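Local atomic coordinates of ralf, proline/betaine transporter (Legionella pneumophila, PDB entry 4D7Q), a protein that probably acts as a guanine nucleotide exchange factor through its Sec7 domain, here fused in an engineered chimera to the capping domain of a Rickettsia relative. Residues E20-K25 against A49-Q54; G122-F125 against V131-N134; Q227-K232 against I280-P285. The protein carries 2 engineered substitutions. All coordinates share one frame; numbering follows the deposited sequence.

Interaction 1 of 3, residues E20-K25 against A49-Q54; sequences EAFNAK and AEFFHQ
F22 meets F51 and F52 through aromatic rings alone, one phenylalanine of helix 15-24 reaching toward two consecutive ones of helix 44-54. The backbones stay well apart, with 10.6 Å between F22 CA and F52 CA, and the rings span the gap. The closer approach is between F22 CE2 and F52 CE1, at 3.7 Å; the neighbouring F22 CZ lies 3.9 Å from the same F52 CE1. The F52 ring offers its edge, since F22 CE2 lies near its plane. The planes of F22 and F52 are inclined at 64° and the centroids lie 5.8 Å apart, an oblique aromatic pair. The CG of F22 is anti to its backbone N (chi1 -176°), which carries the ring away from its own helix and across the gap. F52 leaves helix 44-54 at a slant to F22, with CG anti to the carbonyl carbon (chi1 -67°), and its ring edge then closes on F22.

The second approach is looser: F51 CE2 comes no nearer than 4.5 Å to F22 CG, again with the edge of the F51 ring directed at its partner. All three phenylalanines are buried. The polar side chains belong to the more open flanks of the two helices: N23, partly exposed, bonds the backbone at N58 and D60, while H53, on the other helix, bonds the carbonyl of F82.

The contact is plain hydrophobic packing within the all-helical Sec7 part of the chimera. Neighbouring helices complete the apolar surroundings: A63 and V64 of helix 61-68 touch F22, V64 and L68 touch F52, and from helix 26-40 I30 reaches both F22 and F52 while I33 lies against F51.

Interaction 2 of 3, residues G122-F125 against V131-N134; sequences GAYF and VVSN
Y124 and F125, near the end of helix 110-127, pack against V131-N134, the loop that turns the chain into helix 135-152, so the contact closes a helix-loop-helix connection of the Sec7 domain. Each ring takes up a different part of the loop. F125 lies flat beneath the backbone of N134: N134 CA sits 3.5 Å from the ring centroid, only 11° off the normal, a CH-pi contact over the face. The edge of the same ring meets one loop carbonyl, F125 CD1 lying 3.3 Å from V132 O.

V132 is the bump between the two aromatic side chains. Its CG2 branch, placed between the backbone N and the carbonyl carbon, fits into the notch they form, 3.9 Å from F125 CD1 and 4.0 Å from Y124 CD2. CG anti to the backbone N in both aromatic residues swings the two rings off the helix to flank V132. Farther out, V131 abuts the edge of the tyrosine ring, crossing it at about a right angle. The Y124 hydroxyl bonds the carbonyl of Q91. N134 caps helix 135-152 by its OD1, which accepts from A137 N. Beside the tyrosine hydroxyl, V131 CG1 lies 3.4 Å from Y124 OH and in the plane of the ring.

Interaction 3 of 3, residues Q227-K232 against I280-P285; sequences QFLEEK and IQVYKP
The ammonium group of K284 is gripped from helix 220-230 by two side chains: E230 forms a salt bridge to it, with OE2 3.1 Å from K284 NZ, and N226, one turn earlier on the same helix, accepts a hydrogen bond from it through OD1. N226 also makes a weak hydrogen bond to E230 OE2 through ND2, so amide, carboxylate and ammonium close a small polar triangle. The lysine reaches it by a bend at chi3 (-67°) in an otherwise largely extended chain. E230 comes from the other side with its chain extended beyond CG (chi2 174°), and its carboxylate meets the lysine through one oxygen.

Below this polar edge the contact is apolar and light. L229 and V282 point toward each other tip to tip, L229 CD1 resting 4.0 Å from V282 CG1. V282 is buried on the strand, whereas L229 is partly exposed on the helix. Because these side chains meet only at their ends, the backbones stay far apart, L229 CA and V282 CA lying 9.8 Å from each other.

This is helix-on-sheet packing inside the capping domain, the Rickettsia part of the chimera. Strand 277-283 is an inner strand of an antiparallel sheet, hydrogen-bonded to 264-271 and 297-303, and helix 220-230 lies over the face that carries V282. Y283 and Q281 point away from that helix; Y283 OH donates to Q281 OE1 in the carbonyl plane at 2.8 Å.

A Schellman motif at K232, with its positive phi, closes the last turn close to E230. The negative charge of E230 therefore sits near a helix C terminus, where it would be expected to interact less favourably with the helix dipole; the lysine probably offsets this. E230 is exposed, so solvent is likely to weaken the attraction of the ion pair.

From the N terminus, the three contacts follow one another along the chain without nesting or crossing. Interaction 1 closes a mostly helical loop of 23 residues and joins helices 15-24 and 44-54 early in the Sec7 part. Interaction 2 closes a much shorter one in the same part: only five residues separate its segments, at the turn from helix 110-127 to helix 135-152, and its centre is about 29 Å from that of interaction 1. Interaction 3 belongs to the capping part, where 47 residues, including two strands, separate helix 220-230 from the segment at the end of strand 277-283. Its centre lies about 36 Å from that of interaction 1, and the two lie on opposite sides of the chain's centre. Each contact stays within one fused part.

Interaction 1 of 3, residues E20-K25 against A49-Q54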
ATOM      1  N   GLU A  20       8.993  19.270  11.474  1.00 32.06           N
ATOM      2  CA  GLU A  20      10.424  19.007  11.322  1.00 31.01           C
ATOM      3  C   GLU A  20      10.825  17.634  11.844  1.00 34.02           C
ATOM      4  O   GLU A  20      11.571  16.933  11.157  1.00 33.23           O
ATOM      5  CB  GLU A  20      11.262  20.112  11.977  1.00 32.97           C
ATOM      6  CG  GLU A  20      11.182  21.446  11.260  1.00 44.10           C
ATOM      7  CD  GLU A  20      12.019  22.562  11.866  1.00 68.29           C
ATOM      8  OE1 GLU A  20      12.844  22.288  12.769  1.00 66.41           O
ATOM      9  OE2 GLU A  20      11.850  23.722  11.429  1.00 64.77           O
ATOM     10  N   ALA A  21      10.287  17.220  13.014  1.00 31.64           N
ATOM     11  CA  ALA A  21      10.573  15.894  13.577  1.00 31.50           C
ATOM     12  C   ALA A  21      10.020  14.800  12.657  1.00 35.05           C
ATOM     13  O   ALA A  21      10.757  13.858  12.349  1.00 34.59           O
ATOM     14  CB  ALA A  21       9.995  15.756  14.987  1.00 32.21           C
ATOM     15  N   PHE A  22       8.751  14.962  12.165  1.00 29.66           N
ATOM     16  CA  PHE A  22       8.082  14.000  11.277  1.00 28.01           C
ATOM     17  C   PHE A  22       8.835  13.829   9.973  1.00 31.18           C
ATOM     18  O   PHE A  22       9.018  12.714   9.525  1.00 30.76           O
ATOM     19  CB  PHE A  22       6.611  14.414  10.981  1.00 29.16           C
ATOM     20  CG  PHE A  22       5.835  13.416  10.145  1.00 28.83           C
ATOM     21  CD1 PHE A  22       5.845  13.489   8.751  1.00 29.60           C
ATOM     22  CD2 PHE A  22       5.130  12.377  10.747  1.00 30.43           C
ATOM     23  CE1 PHE A  22       5.152  12.546   7.978  1.00 32.37           C
ATOM     24  CE2 PHE A  22       4.428  11.438   9.970  1.00 30.33           C
ATOM     25  CZ  PHE A  22       4.442  11.532   8.594  1.00 30.07           C
ATOM     26  N   ASN A  23       9.230  14.919   9.338  1.00 29.77           N
ATOM     27  CA  ASN A  23       9.952  14.869   8.061  1.00 29.36           C
ATOM     28  C   ASN A  23      11.318  14.188   8.158  1.00 35.05           C
ATOM     29  O   ASN A  23      11.695  13.454   7.246  1.00 35.22           O
ATOM     30  CB  ASN A  23      10.008  16.257   7.421  1.00 24.28           C
ATOM     31  CG  ASN A  23       8.632  16.753   7.044  1.00 39.75           C
ATOM     32  OD1 ASN A  23       7.664  15.980   6.913  1.00 32.58           O
ATOM     33  ND2 ASN A  23       8.525  18.036   6.786  1.00 26.95           N
ATOM     34  N   ALA A  24      12.030  14.389   9.283  1.00 33.24           N
ATOM     35  CA  ALA A  24      13.342  13.765   9.518  1.00 33.28           C
ATOM     36  C   ALA A  24      13.144  12.267   9.795  1.00 35.92           C
ATOM     37  O   ALA A  24      13.776  11.428   9.140  1.00 36.62           O
ATOM     38  CB  ALA A  24      14.052  14.446  10.684  1.00 34.32           C
ATOM     39  N   LYS A  25      12.208  11.933  10.714  1.00 29.51           N
ATOM     40  CA  LYS A  25      11.862  10.552  11.061  1.00 27.44           C
ATOM     41  C   LYS A  25      10.383  10.514  11.491  1.00 31.67           C
ATOM     42  O   LYS A  25      10.070  10.929  12.610  1.00 33.31           O
ATOM     43  CB  LYS A  25      12.801   9.965  12.133  1.00 27.99           C
ATOM     44  CG  LYS A  25      12.720   8.457  12.204  1.00 32.01           C
ATOM     45  CD  LYS A  25      13.280   7.853  13.473  1.00 31.13           C
ATOM     46  CE  LYS A  25      13.243   6.340  13.327  1.00 33.77           C
ATOM     47  NZ  LYS A  25      13.759   5.627  14.535  1.00 34.23           N
ATOM     48  N   ALA A  49      -4.624  12.310  12.722  1.00 24.21           N
ATOM     49  CA  ALA A  49      -5.440  12.419  11.508  1.00 24.85           C
ATOM     50  C   ALA A  49      -5.587  13.870  11.048  1.00 29.61           C
ATOM     51  O   ALA A  49      -5.368  14.158   9.868  1.00 29.61           O
ATOM     52  CB  ALA A  49      -6.817  11.795  11.736  1.00 25.99           C
ATOM     53  N   GLU A  50      -5.943  14.782  11.974  1.00 28.42           N
ATOM     54  CA  GLU A  50      -6.116  16.202  11.645  1.00 29.67           C
ATOM     55  C   GLU A  50      -4.800  16.873  11.285  1.00 32.26           C
ATOM     56  O   GLU A  50      -4.789  17.761  10.436  1.00 31.51           O
ATOM     57  CB  GLU A  50      -6.818  16.967  12.761  1.00 32.06           C
ATOM     58  CG  GLU A  50      -8.294  16.631  12.884  1.00 43.07           C
ATOM     59  CD  GLU A  50      -8.848  16.816  14.282  1.00 63.68           C
ATOM     60  OE1 GLU A  50      -8.184  17.492  15.101  1.00 53.22           O
ATOM     61  OE2 GLU A  50      -9.938  16.268  14.563  1.00 64.96           O
ATOM     62  N   PHE A  51      -3.691  16.433  11.908  1.00 28.19           N
ATOM     63  CA  PHE A  51      -2.343  16.931  11.600  1.00 27.47           C
ATOM     64  C   PHE A  51      -2.023  16.620  10.137  1.00 28.45           C
ATOM     65  O   PHE A  51      -1.585  17.509   9.417  1.00 27.26           O
ATOM     66  CB  PHE A  51      -1.296  16.284  12.537  1.00 30.16           C
ATOM     67  CG  PHE A  51       0.142  16.577  12.175  1.00 32.43           C
ATOM     68  CD1 PHE A  51       0.689  17.837  12.397  1.00 35.15           C
ATOM     69  CD2 PHE A  51       0.950  15.593  11.613  1.00 35.46           C
ATOM     70  CE1 PHE A  51       2.009  18.116  12.041  1.00 36.68           C
ATOM     71  CE2 PHE A  51       2.292  15.861  11.301  1.00 37.93           C
ATOM     72  CZ  PHE A  51       2.801  17.129  11.495  1.00 35.85           C
ATOM     73  N   PHE A  52      -2.299  15.370   9.682  1.00 25.50           N
ATOM     74  CA  PHE A  52      -2.063  14.956   8.289  1.00 24.81           C
ATOM     75  C   PHE A  52      -2.869  15.795   7.290  1.00 28.49           C
ATOM     76  O   PHE A  52      -2.312  16.226   6.288  1.00 28.13           O
ATOM     77  CB  PHE A  52      -2.364  13.464   8.099  1.00 25.66           C
ATOM     78  CG  PHE A  52      -1.447  12.480   8.799  1.00 26.45           C
ATOM     79  CD1 PHE A  52      -0.137  12.830   9.128  1.00 27.84           C
ATOM     80  CD2 PHE A  52      -1.875  11.188   9.080  1.00 28.28           C
ATOM     81  CE1 PHE A  52       0.730  11.893   9.706  1.00 30.12           C
ATOM     82  CE2 PHE A  52      -1.002  10.250   9.645  1.00 28.68           C
ATOM     83  CZ  PHE A  52       0.288  10.613   9.965  1.00 27.39           C
ATOM     84  N   HIS A  53      -4.158  16.047   7.573  1.00 26.56           N
ATOM     85  CA  HIS A  53      -5.029  16.864   6.704  1.00 26.08           C
ATOM     86  C   HIS A  53      -4.579  18.319   6.682  1.00 31.13           C
ATOM     87  O   HIS A  53      -4.373  18.886   5.610  1.00 30.78           O
ATOM     88  CB  HIS A  53      -6.486  16.823   7.195  1.00 27.08           C
ATOM     89  CG  HIS A  53      -7.268  15.618   6.760  1.00 29.57           C
ATOM     90  ND1 HIS A  53      -7.433  15.311   5.427  1.00 31.09           N
ATOM     91  CD2 HIS A  53      -7.983  14.739   7.502  1.00 30.85           C
ATOM     92  CE1 HIS A  53      -8.210  14.238   5.398  1.00 29.84           C
ATOM     93  NE2 HIS A  53      -8.575  13.866   6.621  1.00 30.05           N
ATOM     94  N   GLN A  54      -4.446  18.926   7.870  1.00 29.22           N
ATOM     95  CA  GLN A  54      -4.091  20.331   8.027  1.00 29.40           C
ATOM     96  C   GLN A  54      -2.694  20.705   7.590  1.00 30.98           C
ATOM     97  O   GLN A  54      -2.508  21.785   7.033  1.00 30.09           O
ATOM     98  CB  GLN A  54      -4.405  20.824   9.438  1.00 31.65           C
ATOM     99  CG  GLN A  54      -5.915  20.909   9.672  1.00 46.46           C
ATOM    100  CD  GLN A  54      -6.313  20.945  11.122  1.00 73.77           C
ATOM    101  OE1 GLN A  54      -5.792  21.729  11.925  1.00 71.70           O
ATOM    102  NE2 GLN A  54      -7.309  20.140  11.465  1.00 71.34           N
TER

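Interaction 2 of 3, residues G122-F125 against V131-N134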
ATOM      1  N   GLY A 122     -15.908   2.097   2.920  1.00 22.56           N
ATOM      2  CA  GLY A 122     -16.722   2.152   4.139  1.00 23.34           C
ATOM      3  C   GLY A 122     -17.278   3.536   4.419  1.00 25.68           C
ATOM      4  O   GLY A 122     -18.457   3.685   4.735  1.00 24.98           O
ATOM      5  N   ALA A 123     -16.445   4.573   4.243  1.00 21.30           N
ATOM      6  CA  ALA A 123     -16.854   5.954   4.500  1.00 20.79           C
ATOM      7  C   ALA A 123     -17.807   6.504   3.424  1.00 25.05           C
ATOM      8  O   ALA A 123     -18.778   7.166   3.768  1.00 25.19           O
ATOM      9  CB  ALA A 123     -15.640   6.845   4.662  1.00 20.36           C
ATOM     10  N   TYR A 124     -17.560   6.198   2.135  1.00 22.83           N
ATOM     11  CA  TYR A 124     -18.446   6.620   1.054  1.00 21.89           C
ATOM     12  C   TYR A 124     -19.811   5.985   1.234  1.00 25.17           C
ATOM     13  O   TYR A 124     -20.831   6.660   1.053  1.00 24.56           O
ATOM     14  CB  TYR A 124     -17.899   6.243  -0.340  1.00 22.47           C
ATOM     15  CG  TYR A 124     -18.758   6.882  -1.402  1.00 23.61           C
ATOM     16  CD1 TYR A 124     -18.576   8.213  -1.760  1.00 26.20           C
ATOM     17  CD2 TYR A 124     -19.872   6.218  -1.917  1.00 23.36           C
ATOM     18  CE1 TYR A 124     -19.446   8.850  -2.641  1.00 27.77           C
ATOM     19  CE2 TYR A 124     -20.741   6.844  -2.802  1.00 23.15           C
ATOM     20  CZ  TYR A 124     -20.540   8.168  -3.140  1.00 27.25           C
ATOM     21  OH  TYR A 124     -21.391   8.783  -4.021  1.00 28.17           O
ATOM     22  N   PHE A 125     -19.836   4.676   1.557  1.00 21.85           N
ATOM     23  CA  PHE A 125     -21.103   3.986   1.783  1.00 21.86           C
ATOM     24  C   PHE A 125     -21.838   4.566   3.011  1.00 28.13           C
ATOM     25  O   PHE A 125     -23.024   4.846   2.916  1.00 27.63           O
ATOM     26  CB  PHE A 125     -20.925   2.464   1.896  1.00 22.52           C
ATOM     27  CG  PHE A 125     -22.187   1.764   2.351  1.00 24.80           C
ATOM     28  CD1 PHE A 125     -23.345   1.803   1.575  1.00 28.73           C
ATOM     29  CD2 PHE A 125     -22.238   1.116   3.583  1.00 26.93           C
ATOM     30  CE1 PHE A 125     -24.532   1.199   2.023  1.00 29.40           C
ATOM     31  CE2 PHE A 125     -23.421   0.490   4.018  1.00 28.81           C
ATOM     32  CZ  PHE A 125     -24.555   0.553   3.246  1.00 27.83           C
ATOM     33  N   VAL A 131     -26.529   5.596  -2.541  1.00 30.89           N
ATOM     34  CA  VAL A 131     -25.777   5.613  -3.816  1.00 28.68           C
ATOM     35  C   VAL A 131     -25.252   4.216  -4.152  1.00 31.00           C
ATOM     36  O   VAL A 131     -25.347   3.771  -5.296  1.00 30.93           O
ATOM     37  CB  VAL A 131     -24.664   6.707  -3.819  1.00 31.98           C
ATOM     38  CG1 VAL A 131     -23.786   6.639  -5.068  1.00 31.20           C
ATOM     39  CG2 VAL A 131     -25.266   8.105  -3.666  1.00 32.32           C
ATOM     40  N   VAL A 132     -24.683   3.543  -3.157  1.00 27.06           N
ATOM     41  CA  VAL A 132     -24.159   2.177  -3.282  1.00 26.93           C
ATOM     42  C   VAL A 132     -24.851   1.283  -2.253  1.00 30.29           C
ATOM     43  O   VAL A 132     -25.199   1.774  -1.194  1.00 31.03           O
ATOM     44  CB  VAL A 132     -22.601   2.105  -3.199  1.00 30.27           C
ATOM     45  CG1 VAL A 132     -21.954   2.648  -4.484  1.00 30.26           C
ATOM     46  CG2 VAL A 132     -22.066   2.838  -1.963  1.00 29.53           C
ATOM     47  N   SER A 133     -25.038  -0.007  -2.567  1.00 26.23           N
ATOM     48  CA  SER A 133     -25.730  -0.993  -1.732  1.00 26.19           C
ATOM     49  C   SER A 133     -25.038  -1.289  -0.425  1.00 30.36           C
ATOM     50  O   SER A 133     -25.716  -1.436   0.582  1.00 30.28           O
ATOM     51  CB  SER A 133     -25.975  -2.290  -2.496  1.00 27.75           C
ATOM     52  OG  SER A 133     -24.754  -2.881  -2.896  1.00 39.15           O
ATOM     53  N   ASN A 134     -23.692  -1.363  -0.429  1.00 24.85           N
ATOM     54  CA  ASN A 134     -22.868  -1.646   0.745  1.00 24.35           C
ATOM     55  C   ASN A 134     -21.401  -1.305   0.440  1.00 25.69           C
ATOM     56  O   ASN A 134     -21.086  -1.001  -0.701  1.00 22.73           O
ATOM     57  CB  ASN A 134     -23.046  -3.122   1.221  1.00 23.69           C
ATOM     58  CG  ASN A 134     -22.739  -4.170   0.190  1.00 42.48           C
ATOM     59  OD1 ASN A 134     -21.641  -4.235  -0.372  1.00 33.53           O
ATOM     60  ND2 ASN A 134     -23.679  -5.071  -0.026  1.00 34.87           N
TER

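Interaction 3 of 3, residues Q227-K232 against I280-P285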
ATOM      1  N   GLN A 227       9.721 -20.715  -9.012  1.00 40.66           N
ATOM      2  CA  GLN A 227       9.452 -22.135  -9.289  1.00 40.51           C
ATOM      3  C   GLN A 227       8.636 -22.766  -8.146  1.00 45.38           C
ATOM      4  O   GLN A 227       7.702 -23.515  -8.425  1.00 46.22           O
ATOM      5  CB  GLN A 227      10.749 -22.920  -9.502  1.00 42.32           C
ATOM      6  CG  GLN A 227      11.306 -22.802 -10.915  1.00 63.81           C
ATOM      7  CD  GLN A 227      12.688 -23.394 -11.092  1.00 83.86           C
ATOM      8  OE1 GLN A 227      13.357 -23.815 -10.135  1.00 80.58           O
ATOM      9  NE2 GLN A 227      13.152 -23.429 -12.337  1.00 71.61           N
ATOM     10  N   PHE A 228       8.966 -22.447  -6.868  1.00 41.31           N
ATOM     11  CA  PHE A 228       8.206 -22.964  -5.721  1.00 40.44           C
ATOM     12  C   PHE A 228       6.783 -22.447  -5.758  1.00 44.73           C
ATOM     13  O   PHE A 228       5.849 -23.212  -5.533  1.00 44.48           O
ATOM     14  CB  PHE A 228       8.855 -22.594  -4.377  1.00 41.06           C
ATOM     15  CG  PHE A 228      10.210 -23.202  -4.115  1.00 41.77           C
ATOM     16  CD1 PHE A 228      10.389 -24.582  -4.147  1.00 43.58           C
ATOM     17  CD2 PHE A 228      11.291 -22.401  -3.765  1.00 42.26           C
ATOM     18  CE1 PHE A 228      11.643 -25.141  -3.910  1.00 44.55           C
ATOM     19  CE2 PHE A 228      12.543 -22.958  -3.530  1.00 44.82           C
ATOM     20  CZ  PHE A 228      12.712 -24.323  -3.595  1.00 43.77           C
ATOM     21  N   LEU A 229       6.624 -21.149  -6.055  1.00 42.84           N
ATOM     22  CA  LEU A 229       5.318 -20.496  -6.152  1.00 42.13           C
ATOM     23  C   LEU A 229       4.476 -21.085  -7.281  1.00 45.79           C
ATOM     24  O   LEU A 229       3.346 -21.495  -7.034  1.00 46.34           O
ATOM     25  CB  LEU A 229       5.469 -18.967  -6.301  1.00 41.80           C
ATOM     26  CG  LEU A 229       6.131 -18.212  -5.125  1.00 45.92           C
ATOM     27  CD1 LEU A 229       6.005 -16.719  -5.303  1.00 45.34           C
ATOM     28  CD2 LEU A 229       5.545 -18.622  -3.787  1.00 45.84           C
ATOM     29  N   GLU A 230       5.066 -21.256  -8.439  1.00 42.00           N
ATOM     30  CA  GLU A 230       4.380 -21.812  -9.579  1.00 41.87           C
ATOM     31  C   GLU A 230       3.992 -23.306  -9.500  1.00 46.45           C
ATOM     32  O   GLU A 230       2.989 -23.662 -10.062  1.00 45.33           O
ATOM     33  CB  GLU A 230       5.168 -21.529 -10.858  1.00 43.45           C
ATOM     34  CG  GLU A 230       4.954 -20.128 -11.406  1.00 56.36           C
ATOM     35  CD  GLU A 230       5.837 -19.779 -12.580  1.00 82.37           C
ATOM     36  OE1 GLU A 230       6.527 -20.670 -13.080  1.00 86.84           O
ATOM     37  OE2 GLU A 230       5.847 -18.618 -13.012  1.00 72.63           O
ATOM     38  N   GLU A 231       4.795 -24.111  -8.812  1.00 42.90           N
ATOM     39  CA  GLU A 231       4.502 -25.498  -8.608  1.00 42.43           C
ATOM     40  C   GLU A 231       3.792 -25.698  -7.303  1.00 45.36           C
ATOM     41  O   GLU A 231       3.498 -26.788  -6.943  1.00 45.76           O
ATOM     42  CB  GLU A 231       5.776 -26.320  -8.649  1.00 44.52           C
ATOM     43  CG  GLU A 231       6.657 -25.988  -9.834  1.00 54.93           C
ATOM     44  CD  GLU A 231       7.780 -26.975 -10.068  1.00 77.56           C
ATOM     45  OE1 GLU A 231       8.257 -27.616  -9.136  1.00 60.79           O
ATOM     46  OE2 GLU A 231       8.213 -27.086 -11.215  1.00 78.84           O
ATOM     47  N   LYS A 232       3.509 -24.623  -6.601  1.00 42.52           N
ATOM     48  CA  LYS A 232       2.894 -24.694  -5.287  1.00 42.77           C
ATOM     49  C   LYS A 232       3.587 -25.654  -4.332  1.00 46.05           C
ATOM     50  O   LYS A 232       2.946 -26.413  -3.665  1.00 47.21           O
ATOM     51  CB  LYS A 232       1.404 -25.013  -5.381  1.00 46.33           C
ATOM     52  CG  LYS A 232       0.589 -24.014  -6.154  1.00 61.38           C
ATOM     53  CD  LYS A 232      -0.828 -24.514  -6.302  1.00 76.83           C
ATOM     54  N   ILE A 280       9.191 -11.100   2.315  1.00 22.19           N
ATOM     55  CA  ILE A 280       9.403 -10.871   0.889  1.00 20.98           C
ATOM     56  C   ILE A 280       8.033 -10.724   0.246  1.00 25.13           C
ATOM     57  O   ILE A 280       7.310 -11.710   0.116  1.00 25.50           O
ATOM     58  CB  ILE A 280      10.246 -11.914   0.088  1.00 23.50           C
ATOM     59  CG1 ILE A 280      11.544 -12.379   0.795  1.00 24.35           C
ATOM     60  CG2 ILE A 280      10.542 -11.347  -1.320  1.00 24.12           C
ATOM     61  CD1 ILE A 280      12.196 -13.677   0.101  1.00 28.92           C
ATOM     62  N   GLN A 281       7.699  -9.519  -0.212  1.00 22.70           N
ATOM     63  CA  GLN A 281       6.449  -9.304  -0.951  1.00 21.46           C
ATOM     64  C   GLN A 281       6.774  -9.515  -2.419  1.00 24.70           C
ATOM     65  O   GLN A 281       7.686  -8.870  -2.939  1.00 23.59           O
ATOM     66  CB  GLN A 281       5.898  -7.914  -0.738  1.00 21.74           C
ATOM     67  CG  GLN A 281       5.476  -7.615   0.701  1.00 25.86           C
ATOM     68  CD  GLN A 281       5.113  -6.160   0.790  1.00 35.26           C
ATOM     69  OE1 GLN A 281       4.304  -5.658   0.012  1.00 28.74           O
ATOM     70  NE2 GLN A 281       5.757  -5.435   1.684  1.00 26.08           N
ATOM     71  N   VAL A 282       6.072 -10.477  -3.054  1.00 22.69           N
ATOM     72  CA  VAL A 282       6.239 -10.898  -4.453  1.00 21.81           C
ATOM     73  C   VAL A 282       5.086 -10.337  -5.314  1.00 25.32           C
ATOM     74  O   VAL A 282       3.912 -10.596  -5.031  1.00 24.01           O
ATOM     75  CB  VAL A 282       6.349 -12.451  -4.607  1.00 24.99           C
ATOM     76  CG1 VAL A 282       6.444 -12.862  -6.095  1.00 24.47           C
ATOM     77  CG2 VAL A 282       7.544 -13.014  -3.815  1.00 24.44           C
ATOM     78  N   TYR A 283       5.456  -9.637  -6.395  1.00 21.52           N
ATOM     79  CA  TYR A 283       4.558  -9.043  -7.385  1.00 20.54           C
ATOM     80  C   TYR A 283       4.931  -9.476  -8.756  1.00 27.66           C
ATOM     81  O   TYR A 283       6.095  -9.380  -9.146  1.00 30.27           O
ATOM     82  CB  TYR A 283       4.624  -7.511  -7.355  1.00 20.90           C
ATOM     83  CG  TYR A 283       4.191  -6.923  -6.039  1.00 22.65           C
ATOM     84  CD1 TYR A 283       5.076  -6.843  -4.962  1.00 23.92           C
ATOM     85  CD2 TYR A 283       2.891  -6.465  -5.853  1.00 22.38           C
ATOM     86  CE1 TYR A 283       4.668  -6.347  -3.730  1.00 22.27           C
ATOM     87  CE2 TYR A 283       2.488  -5.922  -4.641  1.00 22.86           C
ATOM     88  CZ  TYR A 283       3.384  -5.854  -3.586  1.00 27.18           C
ATOM     89  OH  TYR A 283       2.971  -5.358  -2.380  1.00 27.08           O
ATOM     90  N   LYS A 284       3.953  -9.938  -9.507  1.00 24.16           N
ATOM     91  CA  LYS A 284       4.177 -10.332 -10.897  1.00 24.44           C
ATOM     92  C   LYS A 284       2.995  -9.797 -11.734  1.00 26.45           C
ATOM     93  O   LYS A 284       1.858  -9.825 -11.226  1.00 23.75           O
ATOM     94  CB  LYS A 284       4.299 -11.865 -11.042  1.00 27.26           C
ATOM     95  CG  LYS A 284       5.542 -12.479 -10.370  1.00 30.94           C
ATOM     96  CD  LYS A 284       5.900 -13.861 -10.910  1.00 45.37           C
ATOM     97  CE  LYS A 284       4.871 -14.913 -10.568  1.00 63.76           C
ATOM     98  NZ  LYS A 284       4.949 -16.078 -11.492  1.00 77.63           N
ATOM     99  N   PRO A 285       3.245  -9.286 -12.971  1.00 22.68           N
ATOM    100  CA  PRO A 285       2.129  -8.810 -13.827  1.00 23.17           C
ATOM    101  C   PRO A 285       0.950  -9.777 -13.851  1.00 27.39           C
ATOM    102  O   PRO A 285       1.121 -10.982 -14.024  1.00 27.17           O
ATOM    103  CB  PRO A 285       2.779  -8.663 -15.216  1.00 24.61           C
ATOM    104  CG  PRO A 285       4.182  -8.322 -14.893  1.00 27.79           C
ATOM    105  CD  PRO A 285       4.534  -9.168 -13.689  1.00 23.63           C
TER